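Local coordinates for VIN1 (Oscarella pearsei, PDB 6BFI), which probably binds actin filaments and may play a role in cell-cell adhesion, as a sponge homolog of vinculin, at residues Lys192-Thr197 with Ile242-Arg247; Ala412-Leu417 with Ala443-Ile448; Arg439-Lys444 with Gly487-Gly492. All coordinates share one frame; numbering follows the deposited sequence.

Interaction 1: residues Lys192-Thr197 with Ile242-Arg247; sequences KSELGT and IEEIIR
Glu194 and Glu244 meet across this helix pair, their carboxylate planes turned 64° apart. The Glu194 carboxylate does not meet the other acid group; it rests against the Glu244 methylenes, with Glu194 OE2 4.0 Å from Glu244 CG and Glu194 CD 4.2 Å from Glu244 CB. A bend at the second torsion of Glu194 (chi2 -57°) swings its acid group over to that chain instead of carrying it straight on. Glu244 is bent as well, and its carboxylate leads away to the in-plane edge of the Arg247 guanidinium, where Arg247 NH2 forms a salt bridge with Glu244 OE2 at 2.7 Å; the bonds from NE are weak.

Beneath the acids the contact becomes apolar. Glu194 CB presses on Ile245 CG1 at 3.5 Å, the two side chains running past one another in opposite directions, and Ile245 CD1 continues to Leu195, coming within 4.3 Å of Leu195 CD2. Val175 of helix 154-178 touches both Leu195 and Ile245, while Ile242 and Ile246 turn to helix 102-145. The short segments, nearly antiparallel at 156°, are thus neighbours in a bundle whose four helices include the long 102-145, consistent with the vinculin-family head, built of such bundles.

No hydrogen bond crosses between the segments, so they are joined by van der Waals contact alone, aliphatic parts of two glutamates included. The like charges stay apart, Glu194 OE2 and Glu244 OE2 being separated by 5.5 Å, and the pairing of Glu244 with Arg247 probably softens what repulsion remains: an amphipathic boundary in which the methylenes pack and the Glu244 charge is met by Arg247 of its own helix.

Interaction 2: residues Ala412-Leu417 with Ala443-Ile448; sequences AHTARL and AKLRDI
Thr414 meets Leu445 where helix 399-427 lies beside helix 432-449, neighbours in one of the helical bundles from which vinculin-family proteins are assembled. The first point of touch along residues 412-417 is the threonine hydroxyl, which lies against the leucine branch point: Thr414 OG1 is 3.8 Å from Leu445 CG. The chi1 of Thr414 (179°) sets OG1 opposite the backbone N and so presents oxygen, not methyl, to the leucine. Leu445 holds its CG opposite its own backbone N (chi1 -177°), which carries CG and CD2 out to Thr414 and Leu417; threonine and leucine overlap alongside, each heading toward the other's backbone.

A hydroxyl in such a buried place needs a polar mate, and the leucine cannot be one. Thr414 OG1 finds it in Ser449 OG, one turn farther along the partner helix, with a weak additional bond to Trp479 NE1. The threonine therefore does two jobs, making van der Waals contact with Leu445 while its polar need is met nearby.

Ala415 turns its methyl away, and Arg416, also directed away, is paired with Asp375. One turn after Thr414 comes Leu417, which returns to the interface and adds a purely apolar touch. Within its own helix its CG lies 4.2 Å above one face of the His413 ring, offset toward the rim, and Phe376 and Val379 pack against Leu417 from the loop that follows helix 344-375.

On the other helix, Leu445 is the residue common to both touches, and it also reaches Trp479, Ala483 and Met486 of helix 466-493, which joins three helices through one side chain. Its CD2 methyl reaches both residues of the first segment, 4.0 Å from Thr414 OG1 and 4.1 Å from Leu417 CB.

Interaction 3: residues Arg439-Lys444 with Gly487-Gly492; sequences RKEAAK and GRSVDG
Glu441 and Ser489 form a single hydrogen-bonded bridge between helices 432-449 and 466-493, two members of a helical bundle of the vinculin-family fold. Both point their CB toward the opposite helix, and between them they account for almost all of the surface the segments bury. Their CA atoms, 8.8 Å apart, are the nearest pair across the segments, yet the backbones are too distant to touch, so the gap is spanned by side chains.

Glu441 does most of the reaching. Its chain runs on extended beyond CG (chi2 -176°), which carries the carboxylate over to the serine. Ser489 OG donates to Glu441 OE2 at 2.8 Å, arriving on the syn side but tilted 32° out of the carboxylate plane. The grip is one-sided: Glu441 OE1 lies 3.6 Å from the same hydroxyl and takes no part in the bond. Ser489 OG also has a weak bond to Ser485 O, one turn back in its own helix.

With an alanine in place of Glu441, the Ser489 hydroxyl would probably lose its strong acceptor and the two segments their hydrogen bond. Arg488 brings an opposite charge into the neighbourhood without touching, and might slightly favour the ionised acid.

Apolar neighbours frame the bridge, with Met486 against Glu441 and Leu438 against Ser489. Both bonded residues remain partly exposed, which places the polar pair at the surface of the bundle. Beside the bond, the Ser489 CB methylene comes within 3.5 Å of Glu441 OE2.

The three contacts illustrate how chemistry follows depth in a helical protein. Interaction 2 is the buried one, interaction 1 is partly buried, and interaction 3 lies at the surface with the smallest interface. The first two are held by van der Waals contact, although acid groups border interaction 1 and a hydroxyl satisfied elsewhere enters interaction 2; interaction 3 relies on a hydrogen bond. Interactions 2 and 3 share helix 432-449, including Ala443 and Lys444, and their centres are about 10 Å apart, so this helix is joined to two different partners. Interaction 1 belongs to another pair of helices, its centre about 20 Å or more from both, and touches neither.

Interaction 1: residues Lys192-Thr197 with Ile242-Arg247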
ATOM      1  N   LYS A 192      10.128 -11.086   3.152  1.00 52.16           N
ATOM      2  CA  LYS A 192      11.230 -10.651   2.297  1.00 59.00           C
ATOM      3  C   LYS A 192      11.820  -9.328   2.774  1.00 60.70           C
ATOM      4  O   LYS A 192      13.045  -9.145   2.764  1.00 63.09           O
ATOM      5  CB  LYS A 192      10.759 -10.532   0.847  1.00 60.68           C
ATOM      6  CG  LYS A 192      10.452 -11.863   0.180  1.00 66.62           C
ATOM      7  CD  LYS A 192      10.055 -11.678  -1.277  1.00 70.58           C
ATOM      8  CE  LYS A 192       8.775 -10.868  -1.406  1.00 72.94           C
ATOM      9  NZ  LYS A 192       8.363 -10.690  -2.830  1.00 75.13           N
ATOM     10  N   SER A 193      10.965  -8.397   3.205  1.00 57.97           N
ATOM     11  CA  SER A 193      11.453  -7.092   3.643  1.00 58.62           C
ATOM     12  C   SER A 193      12.309  -7.214   4.900  1.00 57.46           C
ATOM     13  O   SER A 193      13.395  -6.624   4.986  1.00 56.29           O
ATOM     14  CB  SER A 193      10.278  -6.143   3.877  1.00 61.87           C
ATOM     15  OG  SER A 193       9.394  -6.660   4.855  1.00 67.70           O
ATOM     16  N   GLU A 194      11.838  -7.977   5.893  1.00 56.47           N
ATOM     17  CA  GLU A 194      12.634  -8.143   7.107  1.00 56.44           C
ATOM     18  C   GLU A 194      13.922  -8.908   6.823  1.00 54.88           C
ATOM     19  O   GLU A 194      14.962  -8.632   7.436  1.00 57.08           O
ATOM     20  CB  GLU A 194      11.814  -8.844   8.189  1.00 57.39           C
ATOM     21  CG  GLU A 194      10.444  -8.229   8.443  1.00 64.62           C
ATOM     22  CD  GLU A 194      10.504  -6.759   8.824  1.00 68.00           C
ATOM     23  OE1 GLU A 194      11.494  -6.339   9.462  1.00 70.51           O
ATOM     24  OE2 GLU A 194       9.553  -6.021   8.485  1.00 68.56           O
ATOM     25  N   LEU A 195      13.874  -9.871   5.899  1.00 55.79           N
ATOM     26  CA  LEU A 195      15.095 -10.533   5.449  1.00 58.89           C
ATOM     27  C   LEU A 195      16.097  -9.517   4.916  1.00 61.89           C
ATOM     28  O   LEU A 195      17.279  -9.537   5.285  1.00 65.66           O
ATOM     29  CB  LEU A 195      14.766 -11.576   4.381  1.00 61.56           C
ATOM     30  CG  LEU A 195      14.185 -12.906   4.863  1.00 64.83           C
ATOM     31  CD1 LEU A 195      13.753 -13.756   3.678  1.00 69.92           C
ATOM     32  CD2 LEU A 195      15.205 -13.647   5.714  1.00 64.61           C
ATOM     33  N   GLY A 196      15.634  -8.614   4.048  1.00 61.40           N
ATOM     34  CA  GLY A 196      16.506  -7.554   3.568  1.00 59.62           C
ATOM     35  C   GLY A 196      17.081  -6.722   4.698  1.00 55.67           C
ATOM     36  O   GLY A 196      18.273  -6.394   4.698  1.00 54.38           O
ATOM     37  N   THR A 197      16.246  -6.385   5.689  1.00 51.99           N
ATOM     38  CA  THR A 197      16.724  -5.610   6.831  1.00 52.57           C
ATOM     39  C   THR A 197      17.871  -6.321   7.542  1.00 53.89           C
ATOM     40  O   THR A 197      18.920  -5.720   7.805  1.00 57.61           O
ATOM     41  CB  THR A 197      15.576  -5.338   7.804  1.00 51.00           C
ATOM     42  OG1 THR A 197      14.671  -4.390   7.227  1.00 52.98           O
ATOM     43  CG2 THR A 197      16.110  -4.784   9.120  1.00 47.93           C
ATOM     44  N   ILE A 242      13.763  -9.499  13.561  1.00 47.31           N
ATOM     45  CA  ILE A 242      13.598 -10.930  13.800  1.00 45.02           C
ATOM     46  C   ILE A 242      12.294 -11.203  14.542  1.00 45.00           C
ATOM     47  O   ILE A 242      11.625 -12.216  14.292  1.00 48.76           O
ATOM     48  CB  ILE A 242      14.819 -11.490  14.551  1.00 44.22           C
ATOM     49  CG1 ILE A 242      16.065 -11.382  13.676  1.00 43.91           C
ATOM     50  CG2 ILE A 242      14.588 -12.942  14.954  1.00 43.81           C
ATOM     51  CD1 ILE A 242      17.323 -11.944  14.330  1.00 45.43           C
ATOM     52  N   GLU A 243      11.907 -10.312  15.460  1.00 44.79           N
ATOM     53  CA  GLU A 243      10.604 -10.431  16.109  1.00 49.85           C
ATOM     54  C   GLU A 243       9.482 -10.442  15.078  1.00 54.57           C
ATOM     55  O   GLU A 243       8.569 -11.275  15.143  1.00 59.48           O
ATOM     56  CB  GLU A 243      10.395  -9.286  17.101  1.00 52.56           C
ATOM     57  CG  GLU A 243      10.999  -9.515  18.471  1.00 61.61           C
ATOM     58  CD  GLU A 243      10.267 -10.581  19.260  1.00 69.69           C
ATOM     59  OE1 GLU A 243       9.024 -10.503  19.354  1.00 74.36           O
ATOM     60  OE2 GLU A 243      10.934 -11.498  19.785  1.00 71.38           O
ATOM     61  N   GLU A 244       9.540  -9.522  14.112  1.00 54.40           N
ATOM     62  CA  GLU A 244       8.490  -9.455  13.102  1.00 55.72           C
ATOM     63  C   GLU A 244       8.502 -10.690  12.212  1.00 50.20           C
ATOM     64  O   GLU A 244       7.438 -11.197  11.839  1.00 53.76           O
ATOM     65  CB  GLU A 244       8.639  -8.181  12.268  1.00 56.64           C
ATOM     66  CG  GLU A 244       7.474  -7.913  11.322  1.00 61.93           C
ATOM     67  CD  GLU A 244       6.195  -7.531  12.046  1.00 69.00           C
ATOM     68  OE1 GLU A 244       6.240  -7.305  13.273  1.00 72.85           O
ATOM     69  OE2 GLU A 244       5.139  -7.454  11.385  1.00 73.72           O
ATOM     70  N   ILE A 245       9.691 -11.188  11.862  1.00 47.14           N
ATOM     71  CA  ILE A 245       9.773 -12.443  11.118  1.00 46.15           C
ATOM     72  C   ILE A 245       9.075 -13.557  11.885  1.00 46.29           C
ATOM     73  O   ILE A 245       8.322 -14.350  11.308  1.00 49.12           O
ATOM     74  CB  ILE A 245      11.240 -12.801  10.816  1.00 47.22           C
ATOM     75  CG1 ILE A 245      11.742 -12.031   9.597  1.00 49.72           C
ATOM     76  CG2 ILE A 245      11.393 -14.296  10.578  1.00 46.54           C
ATOM     77  CD1 ILE A 245      13.195 -12.290   9.268  1.00 52.88           C
ATOM     78  N   ILE A 246       9.305 -13.628  13.198  1.00 45.21           N
ATOM     79  CA  ILE A 246       8.673 -14.666  14.007  1.00 50.22           C
ATOM     80  C   ILE A 246       7.160 -14.488  14.015  1.00 54.93           C
ATOM     81  O   ILE A 246       6.407 -15.468  13.963  1.00 60.28           O
ATOM     82  CB  ILE A 246       9.258 -14.662  15.433  1.00 51.81           C
ATOM     83  CG1 ILE A 246      10.732 -15.065  15.399  1.00 46.87           C
ATOM     84  CG2 ILE A 246       8.474 -15.598  16.345  1.00 48.37           C
ATOM     85  CD1 ILE A 246      11.428 -14.967  16.741  1.00 47.71           C
ATOM     86  N   ARG A 247       6.691 -13.239  14.068  1.00 55.11           N
ATOM     87  CA  ARG A 247       5.253 -12.993  14.115  1.00 58.62           C
ATOM     88  C   ARG A 247       4.582 -13.381  12.803  1.00 59.16           C
ATOM     89  O   ARG A 247       3.535 -14.039  12.800  1.00 59.79           O
ATOM     90  CB  ARG A 247       4.981 -11.525  14.445  1.00 59.01           C
ATOM     91  CG  ARG A 247       3.523 -11.239  14.760  1.00 60.66           C
ATOM     92  CD  ARG A 247       3.250  -9.747  14.855  1.00 61.64           C
ATOM     93  NE  ARG A 247       3.385  -9.088  13.560  1.00 62.82           N
ATOM     94  CZ  ARG A 247       2.401  -8.977  12.671  1.00 62.59           C
ATOM     95  NH1 ARG A 247       1.204  -9.485  12.935  1.00 62.57           N
ATOM     96  NH2 ARG A 247       2.615  -8.361  11.516  1.00 59.25           N
TER

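Interaction 2: residues Ala412-Leu417 with Ala443-Ile448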
ATOM      1  N   ALA A 412      16.445  19.268  12.748  1.00 50.03           N
ATOM      2  CA  ALA A 412      15.287  19.997  12.238  1.00 51.34           C
ATOM      3  C   ALA A 412      15.051  19.709  10.761  1.00 52.69           C
ATOM      4  O   ALA A 412      13.899  19.655  10.310  1.00 58.84           O
ATOM      5  CB  ALA A 412      15.464  21.498  12.469  1.00 51.78           C
ATOM      6  N   HIS A 413      16.126  19.500   9.996  1.00 49.98           N
ATOM      7  CA  HIS A 413      15.985  19.203   8.574  1.00 49.64           C
ATOM      8  C   HIS A 413      15.254  17.880   8.357  1.00 48.74           C
ATOM      9  O   HIS A 413      14.205  17.832   7.702  1.00 51.59           O
ATOM     10  CB  HIS A 413      17.362  19.182   7.911  1.00 47.87           C
ATOM     11  CG  HIS A 413      17.331  18.823   6.458  1.00 50.53           C
ATOM     12  ND1 HIS A 413      16.715  19.608   5.508  1.00 50.03           N
ATOM     13  CD2 HIS A 413      17.846  17.762   5.792  1.00 50.92           C
ATOM     14  CE1 HIS A 413      16.851  19.047   4.320  1.00 51.47           C
ATOM     15  NE2 HIS A 413      17.533  17.925   4.465  1.00 52.25           N
ATOM     16  N   THR A 414      15.794  16.790   8.906  1.00 47.01           N
ATOM     17  CA  THR A 414      15.165  15.487   8.701  1.00 46.93           C
ATOM     18  C   THR A 414      13.775  15.422   9.326  1.00 46.69           C
ATOM     19  O   THR A 414      12.873  14.785   8.759  1.00 47.54           O
ATOM     20  CB  THR A 414      16.060  14.372   9.250  1.00 44.47           C
ATOM     21  OG1 THR A 414      15.420  13.105   9.062  1.00 47.02           O
ATOM     22  CG2 THR A 414      16.350  14.577  10.734  1.00 43.52           C
ATOM     23  N   ALA A 415      13.571  16.086  10.467  1.00 48.91           N
ATOM     24  CA  ALA A 415      12.223  16.177  11.019  1.00 53.08           C
ATOM     25  C   ALA A 415      11.276  16.849  10.032  1.00 53.22           C
ATOM     26  O   ALA A 415      10.125  16.420   9.870  1.00 50.36           O
ATOM     27  CB  ALA A 415      12.242  16.934  12.347  1.00 45.10           C
ATOM     28  N   ARG A 416      11.749  17.896   9.348  1.00 53.47           N
ATOM     29  CA  ARG A 416      10.909  18.574   8.367  1.00 50.07           C
ATOM     30  C   ARG A 416      10.610  17.673   7.176  1.00 54.77           C
ATOM     31  O   ARG A 416       9.484  17.674   6.658  1.00 43.85           O
ATOM     32  CB  ARG A 416      11.579  19.867   7.907  1.00 48.10           C
ATOM     33  CG  ARG A 416      10.739  20.690   6.950  1.00 48.31           C
ATOM     34  CD  ARG A 416       9.464  21.181   7.615  1.00 55.56           C
ATOM     35  NE  ARG A 416       8.794  22.189   6.801  1.00 63.77           N
ATOM     36  CZ  ARG A 416       7.791  22.950   7.226  1.00 68.91           C
ATOM     37  NH1 ARG A 416       7.335  22.821   8.464  1.00 72.99           N
ATOM     38  NH2 ARG A 416       7.250  23.846   6.414  1.00 68.76           N
ATOM     39  N   LEU A 417      11.602  16.901   6.721  1.00 51.79           N
ATOM     40  CA  LEU A 417      11.359  15.955   5.634  1.00 49.14           C
ATOM     41  C   LEU A 417      10.265  14.964   6.008  1.00 51.33           C
ATOM     42  O   LEU A 417       9.333  14.724   5.228  1.00 55.20           O
ATOM     43  CB  LEU A 417      12.646  15.213   5.275  1.00 45.41           C
ATOM     44  CG  LEU A 417      13.780  16.027   4.657  1.00 49.34           C
ATOM     45  CD1 LEU A 417      14.941  15.109   4.298  1.00 49.97           C
ATOM     46  CD2 LEU A 417      13.291  16.797   3.437  1.00 45.37           C
ATOM     47  N   ALA A 443       8.790   6.820   8.845  1.00 48.57           N
ATOM     48  CA  ALA A 443       9.156   6.271  10.149  1.00 48.77           C
ATOM     49  C   ALA A 443      10.560   5.678  10.120  1.00 47.71           C
ATOM     50  O   ALA A 443      11.324   5.814  11.086  1.00 45.39           O
ATOM     51  CB  ALA A 443       8.135   5.221  10.584  1.00 51.89           C
ATOM     52  N   LYS A 444      10.920   5.024   9.012  1.00 48.67           N
ATOM     53  CA  LYS A 444      12.287   4.545   8.849  1.00 49.14           C
ATOM     54  C   LYS A 444      13.278   5.701   8.833  1.00 52.11           C
ATOM     55  O   LYS A 444      14.352   5.617   9.445  1.00 53.54           O
ATOM     56  CB  LYS A 444      12.402   3.715   7.570  1.00 57.14           C
ATOM     57  CG  LYS A 444      13.807   3.660   6.996  1.00 67.61           C
ATOM     58  CD  LYS A 444      13.965   2.541   5.981  1.00 74.51           C
ATOM     59  CE  LYS A 444      15.360   2.558   5.375  1.00 77.98           C
ATOM     60  NZ  LYS A 444      15.660   1.324   4.598  1.00 82.76           N
ATOM     61  N   LEU A 445      12.931   6.797   8.151  1.00 49.35           N
ATOM     62  CA  LEU A 445      13.838   7.940   8.093  1.00 46.60           C
ATOM     63  C   LEU A 445      14.088   8.524   9.479  1.00 47.13           C
ATOM     64  O   LEU A 445      15.232   8.836   9.831  1.00 38.56           O
ATOM     65  CB  LEU A 445      13.286   9.009   7.153  1.00 43.03           C
ATOM     66  CG  LEU A 445      14.198  10.223   6.957  1.00 46.47           C
ATOM     67  CD1 LEU A 445      15.537   9.795   6.384  1.00 47.36           C
ATOM     68  CD2 LEU A 445      13.535  11.264   6.060  1.00 46.69           C
ATOM     69  N   ARG A 446      13.032   8.683  10.282  1.00 50.49           N
ATOM     70  CA  ARG A 446      13.222   9.149  11.654  1.00 53.88           C
ATOM     71  C   ARG A 446      14.104   8.182  12.438  1.00 52.54           C
ATOM     72  O   ARG A 446      15.064   8.593  13.114  1.00 52.40           O
ATOM     73  CB  ARG A 446      11.868   9.317  12.345  1.00 56.59           C
ATOM     74  CG  ARG A 446      10.949  10.359  11.718  1.00 60.12           C
ATOM     75  CD  ARG A 446       9.682  10.524  12.545  1.00 64.55           C
ATOM     76  NE  ARG A 446       8.955  11.747  12.217  1.00 71.63           N
ATOM     77  CZ  ARG A 446       7.829  11.783  11.511  1.00 78.83           C
ATOM     78  NH1 ARG A 446       7.291  10.660  11.056  1.00 81.54           N
ATOM     79  NH2 ARG A 446       7.241  12.945  11.262  1.00 81.25           N
ATOM     80  N   ASP A 447      13.800   6.883  12.338  1.00 49.85           N
ATOM     81  CA  ASP A 447      14.526   5.881  13.112  1.00 55.88           C
ATOM     82  C   ASP A 447      16.018   5.908  12.800  1.00 53.16           C
ATOM     83  O   ASP A 447      16.850   5.947  13.714  1.00 52.08           O
ATOM     84  CB  ASP A 447      13.941   4.494  12.851  1.00 60.49           C
ATOM     85  CG  ASP A 447      14.621   3.415  13.668  1.00 63.54           C
ATOM     86  OD1 ASP A 447      14.381   3.357  14.894  1.00 63.22           O
ATOM     87  OD2 ASP A 447      15.393   2.624  13.085  1.00 66.67           O
ATOM     88  N   ILE A 448      16.379   5.895  11.514  1.00 51.81           N
ATOM     89  CA  ILE A 448      17.795   5.940  11.159  1.00 53.46           C
ATOM     90  C   ILE A 448      18.385   7.307  11.479  1.00 54.69           C
ATOM     91  O   ILE A 448      19.590   7.429  11.729  1.00 60.14           O
ATOM     92  CB  ILE A 448      18.004   5.560   9.681  1.00 56.83           C
ATOM     93  CG1 ILE A 448      19.496   5.423   9.366  1.00 57.25           C
ATOM     94  CG2 ILE A 448      17.370   6.591   8.760  1.00 59.78           C
ATOM     95  CD1 ILE A 448      20.246   4.508  10.321  1.00 58.08           C
TER

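Interaction 3: residues Arg439-Lys444 with Gly487-Gly492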
ATOM      1  N   ARG A 439       4.282   6.532   4.732  1.00 56.90           N
ATOM      2  CA  ARG A 439       4.415   6.652   6.180  1.00 58.85           C
ATOM      3  C   ARG A 439       5.484   5.706   6.716  1.00 60.13           C
ATOM      4  O   ARG A 439       6.233   6.061   7.638  1.00 56.11           O
ATOM      5  CB  ARG A 439       3.069   6.387   6.856  1.00 59.69           C
ATOM      6  CG  ARG A 439       1.983   7.389   6.491  1.00 58.92           C
ATOM      7  CD  ARG A 439       0.782   7.253   7.411  1.00 61.35           C
ATOM      8  NE  ARG A 439      -0.187   8.327   7.217  1.00 62.56           N
ATOM      9  CZ  ARG A 439      -1.324   8.196   6.544  1.00 65.58           C
ATOM     10  NH1 ARG A 439      -1.646   7.030   5.998  1.00 64.74           N
ATOM     11  NH2 ARG A 439      -2.144   9.231   6.421  1.00 73.75           N
ATOM     12  N   LYS A 440       5.577   4.500   6.146  1.00 63.35           N
ATOM     13  CA  LYS A 440       6.610   3.560   6.566  1.00 60.50           C
ATOM     14  C   LYS A 440       8.001   4.115   6.281  1.00 60.22           C
ATOM     15  O   LYS A 440       8.890   4.070   7.140  1.00 62.02           O
ATOM     16  CB  LYS A 440       6.409   2.212   5.870  1.00 63.90           C
ATOM     17  CG  LYS A 440       7.232   1.077   6.458  1.00 70.04           C
ATOM     18  CD  LYS A 440       6.837  -0.270   5.865  1.00 79.32           C
ATOM     19  CE  LYS A 440       7.407  -0.464   4.468  1.00 85.06           C
ATOM     20  NZ  LYS A 440       8.885  -0.658   4.493  1.00 87.07           N
ATOM     21  N   GLU A 441       8.203   4.658   5.078  1.00 61.84           N
ATOM     22  CA  GLU A 441       9.506   5.221   4.739  1.00 61.78           C
ATOM     23  C   GLU A 441       9.844   6.425   5.612  1.00 57.36           C
ATOM     24  O   GLU A 441      11.019   6.655   5.930  1.00 57.57           O
ATOM     25  CB  GLU A 441       9.543   5.599   3.259  1.00 62.87           C
ATOM     26  CG  GLU A 441       9.281   4.424   2.333  1.00 67.68           C
ATOM     27  CD  GLU A 441       9.421   4.784   0.869  1.00 73.78           C
ATOM     28  OE1 GLU A 441       9.635   3.864   0.051  1.00 80.30           O
ATOM     29  OE2 GLU A 441       9.319   5.983   0.538  1.00 75.29           O
ATOM     30  N   ALA A 442       8.833   7.195   6.019  1.00 54.14           N
ATOM     31  CA  ALA A 442       9.076   8.310   6.929  1.00 49.81           C
ATOM     32  C   ALA A 442       9.504   7.813   8.306  1.00 48.92           C
ATOM     33  O   ALA A 442      10.471   8.323   8.888  1.00 49.59           O
ATOM     34  CB  ALA A 442       7.825   9.184   7.031  1.00 49.35           C
ATOM     35  N   ALA A 443       8.790   6.820   8.845  1.00 48.57           N
ATOM     36  CA  ALA A 443       9.156   6.271  10.149  1.00 48.77           C
ATOM     37  C   ALA A 443      10.560   5.678  10.120  1.00 47.71           C
ATOM     38  O   ALA A 443      11.324   5.814  11.086  1.00 45.39           O
ATOM     39  CB  ALA A 443       8.135   5.221  10.584  1.00 51.89           C
ATOM     40  N   LYS A 444      10.920   5.024   9.012  1.00 48.67           N
ATOM     41  CA  LYS A 444      12.287   4.545   8.849  1.00 49.14           C
ATOM     42  C   LYS A 444      13.278   5.701   8.833  1.00 52.11           C
ATOM     43  O   LYS A 444      14.352   5.617   9.445  1.00 53.54           O
ATOM     44  CB  LYS A 444      12.402   3.715   7.570  1.00 57.14           C
ATOM     45  CG  LYS A 444      13.807   3.660   6.996  1.00 67.61           C
ATOM     46  CD  LYS A 444      13.965   2.541   5.981  1.00 74.51           C
ATOM     47  CE  LYS A 444      15.360   2.558   5.375  1.00 77.98           C
ATOM     48  NZ  LYS A 444      15.660   1.324   4.598  1.00 82.76           N
ATOM     49  N   GLY A 487      11.924  10.571  -0.822  1.00 47.65           N
ATOM     50  CA  GLY A 487      11.737  11.664  -1.761  1.00 42.34           C
ATOM     51  C   GLY A 487      11.157  11.205  -3.085  1.00 50.47           C
ATOM     52  O   GLY A 487      10.359  11.915  -3.701  1.00 54.27           O
ATOM     53  N   ARG A 488      11.551  10.014  -3.543  1.00 51.24           N
ATOM     54  CA  ARG A 488      10.965   9.466  -4.764  1.00 56.97           C
ATOM     55  C   ARG A 488       9.476   9.200  -4.590  1.00 57.67           C
ATOM     56  O   ARG A 488       8.679   9.469  -5.497  1.00 60.50           O
ATOM     57  CB  ARG A 488      11.683   8.182  -5.178  1.00 65.05           C
ATOM     58  CG  ARG A 488      12.824   8.385  -6.158  1.00 76.75           C
ATOM     59  CD  ARG A 488      13.184   7.076  -6.845  1.00 86.68           C
ATOM     60  NE  ARG A 488      13.418   5.999  -5.886  1.00 90.43           N
ATOM     61  CZ  ARG A 488      14.601   5.722  -5.348  1.00 93.77           C
ATOM     62  NH1 ARG A 488      15.664   6.443  -5.674  1.00 93.98           N
ATOM     63  NH2 ARG A 488      14.722   4.725  -4.482  1.00 96.41           N
ATOM     64  N   SER A 489       9.077   8.660  -3.435  1.00 55.56           N
ATOM     65  CA  SER A 489       7.652   8.438  -3.199  1.00 55.62           C
ATOM     66  C   SER A 489       6.892   9.760  -3.148  1.00 52.39           C
ATOM     67  O   SER A 489       5.814   9.896  -3.753  1.00 46.59           O
ATOM     68  CB  SER A 489       7.449   7.651  -1.905  1.00 57.11           C
ATOM     69  OG  SER A 489       8.085   6.388  -1.977  1.00 61.62           O
ATOM     70  N   VAL A 490       7.445  10.747  -2.439  1.00 50.78           N
ATOM     71  CA  VAL A 490       6.801  12.056  -2.345  1.00 51.02           C
ATOM     72  C   VAL A 490       6.618  12.661  -3.733  1.00 55.67           C
ATOM     73  O   VAL A 490       5.537  13.156  -4.077  1.00 58.31           O
ATOM     74  CB  VAL A 490       7.605  12.981  -1.419  1.00 45.37           C
ATOM     75  CG1 VAL A 490       7.182  14.418  -1.609  1.00 44.70           C
ATOM     76  CG2 VAL A 490       7.412  12.563   0.030  1.00 43.54           C
ATOM     77  N   ASP A 491       7.671  12.616  -4.558  1.00 56.53           N
ATOM     78  CA  ASP A 491       7.550  13.110  -5.926  1.00 63.11           C
ATOM     79  C   ASP A 491       6.541  12.298  -6.727  1.00 60.95           C
ATOM     80  O   ASP A 491       5.893  12.834  -7.632  1.00 58.12           O
ATOM     81  CB  ASP A 491       8.912  13.093  -6.619  1.00 70.35           C
ATOM     82  CG  ASP A 491       9.915  14.023  -5.963  1.00 76.96           C
ATOM     83  OD1 ASP A 491       9.488  14.923  -5.208  1.00 83.34           O
ATOM     84  OD2 ASP A 491      11.129  13.858  -6.206  1.00 78.59           O
ATOM     85  N   GLY A 492       6.391  11.011  -6.410  1.00 59.50           N
ATOM     86  CA  GLY A 492       5.404  10.203  -7.106  1.00 61.28           C
ATOM     87  C   GLY A 492       3.978  10.623  -6.800  1.00 62.87           C
ATOM     88  O   GLY A 492       3.114  10.605  -7.681  1.00 54.92           O
TER